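Local atomic coordinates of NanU sialic acid binding protein (Bacteroides fragilis, PDB entry 4L7T), a protein that binds sialic acid with high affinity as a SusD-family protein of the outer membrane of a gut Bacteroides, probably working with NanO. Residues N125-E130 against F197-Y202; M206-M211 against E266-I271. All coordinates share one frame; numbering follows the deposited sequence.

Interaction 1 (N125-E130 against F197-Y202); sequences NYYLGE and FKYGRY. With EDO (1,2-ethanediol), chain G.
With CG of both Y126 (chi1 -159°) and K198 turned opposite the backbone N, the two side chains run past each other in opposite directions, ring along aliphatic chain. The contact sets helix 121-146 of the SusD fold against a type I turn from F197 to G200, closed by G200 N bonding F197 O. K198 is fully extended, and its CD sits over one face of the Y126 ring, 3.8 Å from the centroid and 8° off the normal, a CH-pi contact. Lysine suits this exposed position because its methylenes cover the tyrosine while the ammonium group carries on past it. The Y126 hydroxyl is hydrogen-bonded to the backbone of S196, just before the turn. Y199 completes an aromatic cluster: its plane stands 86° to that of Y126, whereas it is nearly parallel to Y127 but slid so far along that the rings barely overlap. Y127 is tied through its hydroxyl to E33 and also packs on helix 33-48. A glycine suits position 200, whose positive phi would press a CB against the preceding carbonyl. At an edge of the Y199 ring, E130 OE2 lies near the ring plane, 3.6 Å from Y199 CD2.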
ATOM      1  N   ASN A 125       3.625 -25.101  11.741  1.00 15.43           N
ATOM      2  CA  ASN A 125       4.699 -24.244  11.262  1.00 17.04           C
ATOM      3  C   ASN A 125       4.168 -23.276  10.177  1.00 16.07           C
ATOM      4  O   ASN A 125       4.645 -22.145  10.127  1.00 16.30           O
ATOM      5  CB  ASN A 125       5.882 -25.097  10.798  1.00 17.33           C
ATOM      6  CG  ASN A 125       6.768 -25.550  11.963  1.00 17.81           C
ATOM      7  OD1 ASN A 125       6.880 -24.877  12.974  1.00 25.38           O
ATOM      8  ND2 ASN A 125       7.434 -26.694  11.795  1.00 23.40           N
ATOM      9  N   TYR A 126       3.236 -23.682   9.308  1.00 14.78           N
ATOM     10  CA  TYR A 126       2.718 -22.754   8.330  1.00 15.51           C
ATOM     11  C   TYR A 126       1.973 -21.626   9.064  1.00 16.55           C
ATOM     12  O   TYR A 126       2.092 -20.439   8.664  1.00 13.79           O
ATOM     13  CB  TYR A 126       1.817 -23.452   7.356  1.00 15.42           C
ATOM     14  CG  TYR A 126       1.665 -22.689   6.105  1.00 15.26           C
ATOM     15  CD1 TYR A 126       2.507 -22.936   5.040  1.00 14.92           C
ATOM     16  CD2 TYR A 126       0.695 -21.685   5.994  1.00 15.32           C
ATOM     17  CE1 TYR A 126       2.362 -22.204   3.864  1.00 16.23           C
ATOM     18  CE2 TYR A 126       0.549 -20.930   4.828  1.00 14.57           C
ATOM     19  CZ  TYR A 126       1.389 -21.215   3.754  1.00 17.88           C
ATOM     20  OH  TYR A 126       1.223 -20.467   2.624  1.00 18.73           O
ATOM     21  N   TYR A 127       1.228 -22.009  10.130  1.00 14.24           N
ATOM     22  CA  TYR A 127       0.516 -20.926  10.847  1.00 14.69           C
ATOM     23  C   TYR A 127       1.512 -19.970  11.467  1.00 14.26           C
ATOM     24  O   TYR A 127       1.238 -18.752  11.498  1.00 16.79           O
ATOM     25  CB  TYR A 127      -0.410 -21.523  11.917  1.00 13.95           C
ATOM     26  CG  TYR A 127      -1.698 -22.105  11.359  1.00 15.56           C
ATOM     27  CD1 TYR A 127      -2.475 -21.467  10.414  1.00 15.55           C
ATOM     28  CD2 TYR A 127      -2.158 -23.354  11.843  1.00 19.09           C
ATOM     29  CE1 TYR A 127      -3.652 -21.969   9.948  1.00 20.77           C
ATOM     30  CE2 TYR A 127      -3.317 -23.891  11.392  1.00 17.87           C
ATOM     31  CZ  TYR A 127      -4.096 -23.241  10.451  1.00 20.67           C
ATOM     32  OH  TYR A 127      -5.266 -23.808   9.944  1.00 22.72           O
ATOM     33  N   LEU A 128       2.606 -20.468  12.028  1.00 15.10           N
ATOM     34  CA  LEU A 128       3.634 -19.622  12.597  1.00 15.05           C
ATOM     35  C   LEU A 128       4.298 -18.759  11.522  1.00 16.00           C
ATOM     36  O   LEU A 128       4.584 -17.576  11.707  1.00 17.36           O
ATOM     37  CB  LEU A 128       4.744 -20.391  13.346  1.00 16.81           C
ATOM     38  CG  LEU A 128       4.159 -21.155  14.563  1.00 17.70           C
ATOM     39  CD1 LEU A 128       5.230 -21.994  15.092  1.00 19.77           C
ATOM     40  CD2 LEU A 128       3.664 -20.088  15.653  1.00 18.39           C
ATOM     41  N   GLY A 129       4.536 -19.331  10.361  1.00 15.61           N
ATOM     42  CA  GLY A 129       4.982 -18.468   9.217  1.00 14.68           C
ATOM     43  C   GLY A 129       4.050 -17.319   8.958  1.00 13.99           C
ATOM     44  O   GLY A 129       4.542 -16.168   8.790  1.00 13.70           O
ATOM     45  N   GLU A 130       2.738 -17.548   8.923  1.00 14.39           N
ATOM     46  CA  GLU A 130       1.793 -16.474   8.638  1.00 13.47           C
ATOM     47  C   GLU A 130       1.770 -15.457   9.786  1.00 14.10           C
ATOM     48  O   GLU A 130       1.752 -14.228   9.553  1.00 14.96           O
ATOM     49  CB  GLU A 130       0.371 -16.955   8.411  1.00 12.42           C
ATOM     50  CG  GLU A 130       0.311 -17.905   7.168  1.00 15.69           C
ATOM     51  CD  GLU A 130      -1.052 -18.273   6.791  1.00 16.30           C
ATOM     52  OE1 GLU A 130      -1.602 -19.041   7.609  1.00 20.02           O
ATOM     53  OE2 GLU A 130      -1.580 -17.965   5.695  1.00 18.62           O
ATOM     54  N   PHE A 197       1.021 -20.791  -2.104  1.00 16.56           N
ATOM     55  CA  PHE A 197       0.000 -19.971  -1.417  1.00 16.83           C
ATOM     56  C   PHE A 197      -1.051 -20.951  -0.812  1.00 16.81           C
ATOM     57  O   PHE A 197      -2.098 -21.173  -1.410  1.00 18.47           O
ATOM     58  CB  PHE A 197      -0.618 -19.048  -2.418  1.00 15.94           C
ATOM     59  CG  PHE A 197       0.392 -18.094  -3.020  1.00 15.84           C
ATOM     60  CD1 PHE A 197       0.724 -16.910  -2.351  1.00 14.49           C
ATOM     61  CD2 PHE A 197       0.952 -18.348  -4.272  1.00 16.11           C
ATOM     62  CE1 PHE A 197       1.646 -16.001  -2.907  1.00 15.48           C
ATOM     63  CE2 PHE A 197       1.903 -17.460  -4.844  1.00 16.41           C
ATOM     64  CZ  PHE A 197       2.227 -16.263  -4.156  1.00 15.50           C
ATOM     65  N   LYS A 198      -0.724 -21.501   0.331  1.00 17.04           N
ATOM     66  CA  LYS A 198      -1.550 -22.629   0.858  1.00 17.55           C
ATOM     67  C   LYS A 198      -3.008 -22.262   1.008  1.00 19.54           C
ATOM     68  O   LYS A 198      -3.909 -23.041   0.640  1.00 22.43           O
ATOM     69  CB  LYS A 198      -0.959 -23.109   2.161  1.00 16.46           C
ATOM     70  CG  LYS A 198      -1.760 -24.250   2.802  1.00 17.38           C
ATOM     71  CD  LYS A 198      -1.099 -24.533   4.147  1.00 16.89           C
ATOM     72  CE  LYS A 198      -1.761 -25.798   4.828  1.00 18.51           C
ATOM     73  NZ  LYS A 198      -1.123 -26.107   6.125  1.00 21.99           N
ATOM     74  N   TYR A 199      -3.268 -21.030   1.467  1.00 19.69           N
ATOM     75  CA  TYR A 199      -4.623 -20.567   1.678  1.00 19.89           C
ATOM     76  C   TYR A 199      -5.044 -19.546   0.617  1.00 19.48           C
ATOM     77  O   TYR A 199      -6.085 -18.863   0.758  1.00 21.97           O
ATOM     78  CB  TYR A 199      -4.814 -20.015   3.100  1.00 20.33           C
ATOM     79  CG  TYR A 199      -4.568 -21.066   4.147  1.00 17.24           C
ATOM     80  CD1 TYR A 199      -5.305 -22.256   4.131  1.00 21.12           C
ATOM     81  CD2 TYR A 199      -3.561 -20.939   5.108  1.00 14.74           C
ATOM     82  CE1 TYR A 199      -5.022 -23.254   5.138  1.00 20.23           C
ATOM     83  CE2 TYR A 199      -3.286 -21.914   6.104  1.00 18.20           C
ATOM     84  CZ  TYR A 199      -3.983 -23.083   6.072  1.00 17.59           C
ATOM     85  OH  TYR A 199      -3.732 -24.021   7.046  1.00 22.49           O
ATOM     86  N   GLY A 200      -4.222 -19.380  -0.414  1.00 18.92           N
ATOM     87  CA  GLY A 200      -4.562 -18.440  -1.451  1.00 17.22           C
ATOM     88  C   GLY A 200      -3.806 -17.092  -1.251  1.00 16.45           C
ATOM     89  O   GLY A 200      -3.094 -16.923  -0.304  1.00 16.17           O
ATOM     90  N   ARG A 201      -3.935 -16.229  -2.249  1.00 14.90           N
ATOM     91  CA  ARG A 201      -3.141 -14.956  -2.288  1.00 12.82           C
ATOM     92  C   ARG A 201      -3.720 -13.856  -1.381  1.00 15.06           C
ATOM     93  O   ARG A 201      -3.110 -12.790  -1.295  1.00 16.78           O
ATOM     94  CB  ARG A 201      -2.977 -14.470  -3.718  1.00 13.65           C
ATOM     95  CG  ARG A 201      -2.147 -15.513  -4.638  1.00 12.16           C
ATOM     96  CD  ARG A 201      -2.458 -15.345  -6.140  1.00 12.30           C
ATOM     97  NE  ARG A 201      -1.900 -16.518  -6.854  1.00 15.80           N
ATOM     98  CZ  ARG A 201      -0.664 -16.608  -7.367  1.00 18.64           C
ATOM     99  NH1 ARG A 201       0.221 -15.584  -7.274  1.00 14.98           N
ATOM    100  NH2 ARG A 201      -0.288 -17.748  -8.011  1.00 15.86           N
ATOM    101  N   TYR A 202      -4.847 -14.175  -0.699  1.00 15.35           N
ATOM    102  CA  TYR A 202      -5.367 -13.265   0.308  1.00 17.84           C
ATOM    103  C   TYR A 202      -5.059 -13.712   1.720  1.00 15.96           C
ATOM    104  O   TYR A 202      -5.627 -13.123   2.664  1.00 17.27           O
ATOM    105  CB  TYR A 202      -6.884 -13.238   0.221  1.00 21.58           C
ATOM    106  CG  TYR A 202      -7.568 -12.981  -1.049  1.00 29.30           C
ATOM    107  CD1 TYR A 202      -7.628 -11.690  -1.572  1.00 32.78           C
ATOM    108  CD2 TYR A 202      -8.282 -13.996  -1.689  1.00 36.73           C
ATOM    109  CE1 TYR A 202      -8.337 -11.417  -2.714  1.00 36.55           C
ATOM    110  CE2 TYR A 202      -9.014 -13.723  -2.849  1.00 38.67           C
ATOM    111  CZ  TYR A 202      -9.036 -12.425  -3.342  1.00 37.24           C
ATOM    112  OH  TYR A 202      -9.711 -12.096  -4.475  1.00 39.00           O
TER
HETATM  113  C1  EDO G 606       0.186 -21.748  -5.302  1.00 40.74           C
HETATM  114  O1  EDO G 606      -0.144 -22.448  -4.123  1.00 32.28           O
HETATM  115  C2  EDO G 606       1.673 -21.886  -5.480  1.00 37.44           C
HETATM  116  O2  EDO G 606       1.865 -22.159  -6.863  1.00 46.80           O
HETATM  117  O   HOH W   1      -1.515 -18.557   1.662  1.00 17.72           O

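Interaction 2 (M206-M211 against E266-I271); sequences MAATQM and EIIFSI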
ATOM      1  N   MET A 206       4.977 -17.546   2.249  1.00 11.53           N
ATOM      2  CA  MET A 206       6.400 -17.257   2.156  1.00 12.02           C
ATOM      3  C   MET A 206       6.757 -16.106   1.214  1.00 11.05           C
ATOM      4  O   MET A 206       7.637 -15.306   1.584  1.00 12.79           O
ATOM      5  CB  MET A 206       7.163 -18.557   1.711  1.00 12.63           C
ATOM      6  CG  MET A 206       8.649 -18.350   1.665  1.00 12.91           C
ATOM      7  SD  MET A 206       9.486 -17.903   3.196  1.00 14.52           S
ATOM      8  CE  MET A 206      10.930 -18.991   3.112  1.00 20.78           C
ATOM      9  N   ALA A 207       6.098 -16.014   0.064  1.00 11.84           N
ATOM     10  CA  ALA A 207       6.443 -14.916  -0.872  1.00 11.86           C
ATOM     11  C   ALA A 207       6.139 -13.546  -0.231  1.00 12.26           C
ATOM     12  O   ALA A 207       6.827 -12.583  -0.482  1.00 11.74           O
ATOM     13  CB  ALA A 207       5.697 -15.038  -2.136  1.00 12.84           C
ATOM     14  N   ALA A 208       5.087 -13.438   0.574  1.00 11.78           N
ATOM     15  CA  ALA A 208       4.810 -12.179   1.281  1.00 11.44           C
ATOM     16  C   ALA A 208       5.926 -11.907   2.317  1.00 11.77           C
ATOM     17  O   ALA A 208       6.377 -10.782   2.442  1.00 11.06           O
ATOM     18  CB  ALA A 208       3.422 -12.279   2.045  1.00 12.01           C
ATOM     19  N   THR A 209       6.385 -12.936   3.055  1.00 11.11           N
ATOM     20  CA  THR A 209       7.501 -12.746   3.964  1.00 11.64           C
ATOM     21  C   THR A 209       8.718 -12.291   3.218  1.00 11.63           C
ATOM     22  O   THR A 209       9.422 -11.377   3.673  1.00 11.49           O
ATOM     23  CB  THR A 209       7.826 -14.052   4.802  1.00 11.34           C
ATOM     24  OG1 THR A 209       6.730 -14.159   5.748  1.00 12.73           O
ATOM     25  CG2 THR A 209       9.112 -13.922   5.595  1.00 12.61           C
ATOM     26  N   GLN A 210       8.973 -12.870   2.030  1.00 11.27           N
ATOM     27  CA  GLN A 210      10.187 -12.471   1.281  1.00 10.67           C
ATOM     28  C   GLN A 210      10.077 -11.026   0.722  1.00 10.23           C
ATOM     29  O   GLN A 210      11.077 -10.304   0.672  1.00 11.66           O
ATOM     30  CB  GLN A 210      10.476 -13.435   0.121  1.00 10.28           C
ATOM     31  CG  GLN A 210      10.861 -14.866   0.621  1.00 11.70           C
ATOM     32  CD  GLN A 210      12.045 -14.841   1.496  1.00 15.86           C
ATOM     33  OE1 GLN A 210      13.062 -14.264   1.147  1.00 14.79           O
ATOM     34  NE2 GLN A 210      11.957 -15.506   2.648  1.00 16.63           N
ATOM     35  N   MET A 211       8.847 -10.608   0.354  1.00  9.94           N
ATOM     36  CA  MET A 211       8.694  -9.213  -0.100  1.00 11.06           C
ATOM     37  C   MET A 211       8.976  -8.263   1.104  1.00 11.44           C
ATOM     38  O   MET A 211       9.711  -7.265   0.945  1.00 11.71           O
ATOM     39  CB  MET A 211       7.237  -8.961  -0.538  1.00  9.50           C
ATOM     40  CG  MET A 211       6.866  -9.494  -1.902  1.00 12.06           C
ATOM     41  SD  MET A 211       7.717  -8.635  -3.229  1.00 14.34           S
ATOM     42  CE  MET A 211       6.963  -6.990  -3.140  1.00 16.19           C
ATOM     43  N   GLU A 266      -0.436 -12.370 -10.625  1.00 11.25           N
ATOM     44  CA  GLU A 266       0.461 -11.251 -10.249  1.00 10.69           C
ATOM     45  C   GLU A 266       0.375 -10.914  -8.726  1.00 10.80           C
ATOM     46  O   GLU A 266       1.308 -10.334  -8.106  1.00 11.98           O
ATOM     47  CB  GLU A 266       0.094 -10.026 -11.070  1.00 12.15           C
ATOM     48  CG  GLU A 266       1.130  -8.851 -10.783  1.00 13.00           C
ATOM     49  CD  GLU A 266       1.093  -7.790 -11.785  1.00 16.59           C
ATOM     50  OE1 GLU A 266       0.598  -8.043 -12.870  1.00 16.96           O
ATOM     51  OE2 GLU A 266       1.613  -6.661 -11.515  1.00 13.70           O
ATOM     52  N   ILE A 267      -0.701 -11.365  -8.068  1.00 10.33           N
ATOM     53  CA  ILE A 267      -0.866 -11.001  -6.634  1.00 11.21           C
ATOM     54  C   ILE A 267      -0.071 -11.896  -5.729  1.00 12.04           C
ATOM     55  O   ILE A 267      -0.134 -13.128  -5.856  1.00 12.50           O
ATOM     56  CB  ILE A 267      -2.376 -11.086  -6.251  1.00 12.02           C
ATOM     57  CG1 ILE A 267      -3.243 -10.301  -7.266  1.00 12.26           C
ATOM     58  CG2 ILE A 267      -2.628 -10.699  -4.713  1.00 12.04           C
ATOM     59  CD1 ILE A 267      -2.925  -8.827  -7.326  1.00 15.27           C
ATOM     60  N   ILE A 268       0.724 -11.275  -4.855  1.00 10.97           N
ATOM     61  CA  ILE A 268       1.473 -11.988  -3.827  1.00 11.73           C
ATOM     62  C   ILE A 268       0.686 -11.921  -2.534  1.00 13.11           C
ATOM     63  O   ILE A 268       0.437 -12.986  -1.943  1.00 12.97           O
ATOM     64  CB  ILE A 268       2.946 -11.496  -3.666  1.00 10.96           C
ATOM     65  CG1 ILE A 268       3.697 -11.723  -4.994  1.00 11.28           C
ATOM     66  CG2 ILE A 268       3.598 -12.103  -2.415  1.00 11.33           C
ATOM     67  CD1 ILE A 268       5.128 -10.999  -4.918  1.00 12.64           C
ATOM     68  N   PHE A 269       0.226 -10.728  -2.124  1.00 11.52           N
ATOM     69  CA  PHE A 269      -0.667 -10.718  -0.917  1.00 10.21           C
ATOM     70  C   PHE A 269      -1.663  -9.546  -1.074  1.00 13.57           C
ATOM     71  O   PHE A 269      -1.239  -8.452  -1.481  1.00 13.23           O
ATOM     72  CB  PHE A 269       0.169 -10.560   0.368  1.00 11.72           C
ATOM     73  CG  PHE A 269      -0.653 -10.413   1.592  1.00 12.44           C
ATOM     74  CD1 PHE A 269      -1.547 -11.423   1.941  1.00 13.59           C
ATOM     75  CD2 PHE A 269      -0.611  -9.266   2.356  1.00 15.01           C
ATOM     76  CE1 PHE A 269      -2.381 -11.288   3.086  1.00 17.91           C
ATOM     77  CE2 PHE A 269      -1.459  -9.111   3.494  1.00 15.95           C
ATOM     78  CZ  PHE A 269      -2.348 -10.145   3.839  1.00 17.63           C
ATOM     79  N   SER A 270      -2.971  -9.803  -0.940  1.00 13.78           N
ATOM     80  CA  SER A 270      -3.979  -8.741  -1.117  1.00 14.27           C
ATOM     81  C   SER A 270      -4.943  -8.810   0.019  1.00 17.46           C
ATOM     82  O   SER A 270      -5.153  -9.874   0.588  1.00 16.60           O
ATOM     83  CB  SER A 270      -4.686  -8.984  -2.435  1.00 17.19           C
ATOM     84  OG  SER A 270      -5.611  -7.986  -2.827  1.00 24.68           O
ATOM     85  N   ILE A 271      -5.503  -7.657   0.370  1.00 14.33           N
ATOM     86  CA  ILE A 271      -6.614  -7.584   1.344  1.00 15.21           C
ATOM     87  C   ILE A 271      -7.883  -7.871   0.613  1.00 15.17           C
ATOM     88  O   ILE A 271      -8.245  -7.234  -0.333  1.00 14.63           O
ATOM     89  CB  ILE A 271      -6.656  -6.179   1.927  1.00 15.59           C
ATOM     90  CG1 ILE A 271      -5.370  -5.854   2.657  1.00 16.86           C
ATOM     91  CG2 ILE A 271      -7.882  -6.088   2.904  1.00 16.79           C
ATOM     92  CD1 ILE A 271      -4.956  -6.688   3.728  1.00 20.88           C
TER
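The backbones come nearest at A208 and F269, whose CA atoms are 6.1 Å apart, where the first turn of helix 206-223 meets a corner in the chain at I268 and F269. Alanines on the helix permit this closeness, since their single methyls add little bulk between the two backbones. I268 makes the largest single contribution, using both of its branches. Its CG2 lies 3.6 Å from A207 CB and is equally near A208 N, while CG1, set opposite the carbonyl carbon (chi1 -61°), carries CD1 to the next turn of the helix. There I268 CD1 meets M211 CG at 3.8 Å and M211 SD at 3.9 Å, the methionine chain being bent so that its thioether lies across the isoleucine tip. The corner is a classic beta bulge: I268 and F269 both face Y386 on the partner strand of a two-stranded antiparallel sheet, which lets two consecutive side chains start out toward the same helix. F269 touches with its CB, 4.0 Å from A208 CB; its ring then leads away to pack edge-to-face with W204. M211 also reaches Y386 and helix 388-401, and both M211 and I268 touch I241 of helix 227-244.

Overall arrangement
Interaction 1 is partly buried, about 20 Å from the centre of the chain to its own centre, and mixes aromatic rings, a lysine chain and a carboxylate; interaction 2 lies deeper, at about 12 Å, and its side-chain contacts are apolar, with no hydrogen bond across the segments. They follow one another in sequence, as the loop that holds 197-202 runs on into helix 206-223. Their centres are 10 Å apart and the two contacts join: R201 NH1 probably bonds I267 O at 2.9 Å, and R201 O probably accepts from S270 N. Thus one loop touches helix 121-146 with its turn and, with R201, the bulged strand 267-271, which packs in turn on helix 206-223.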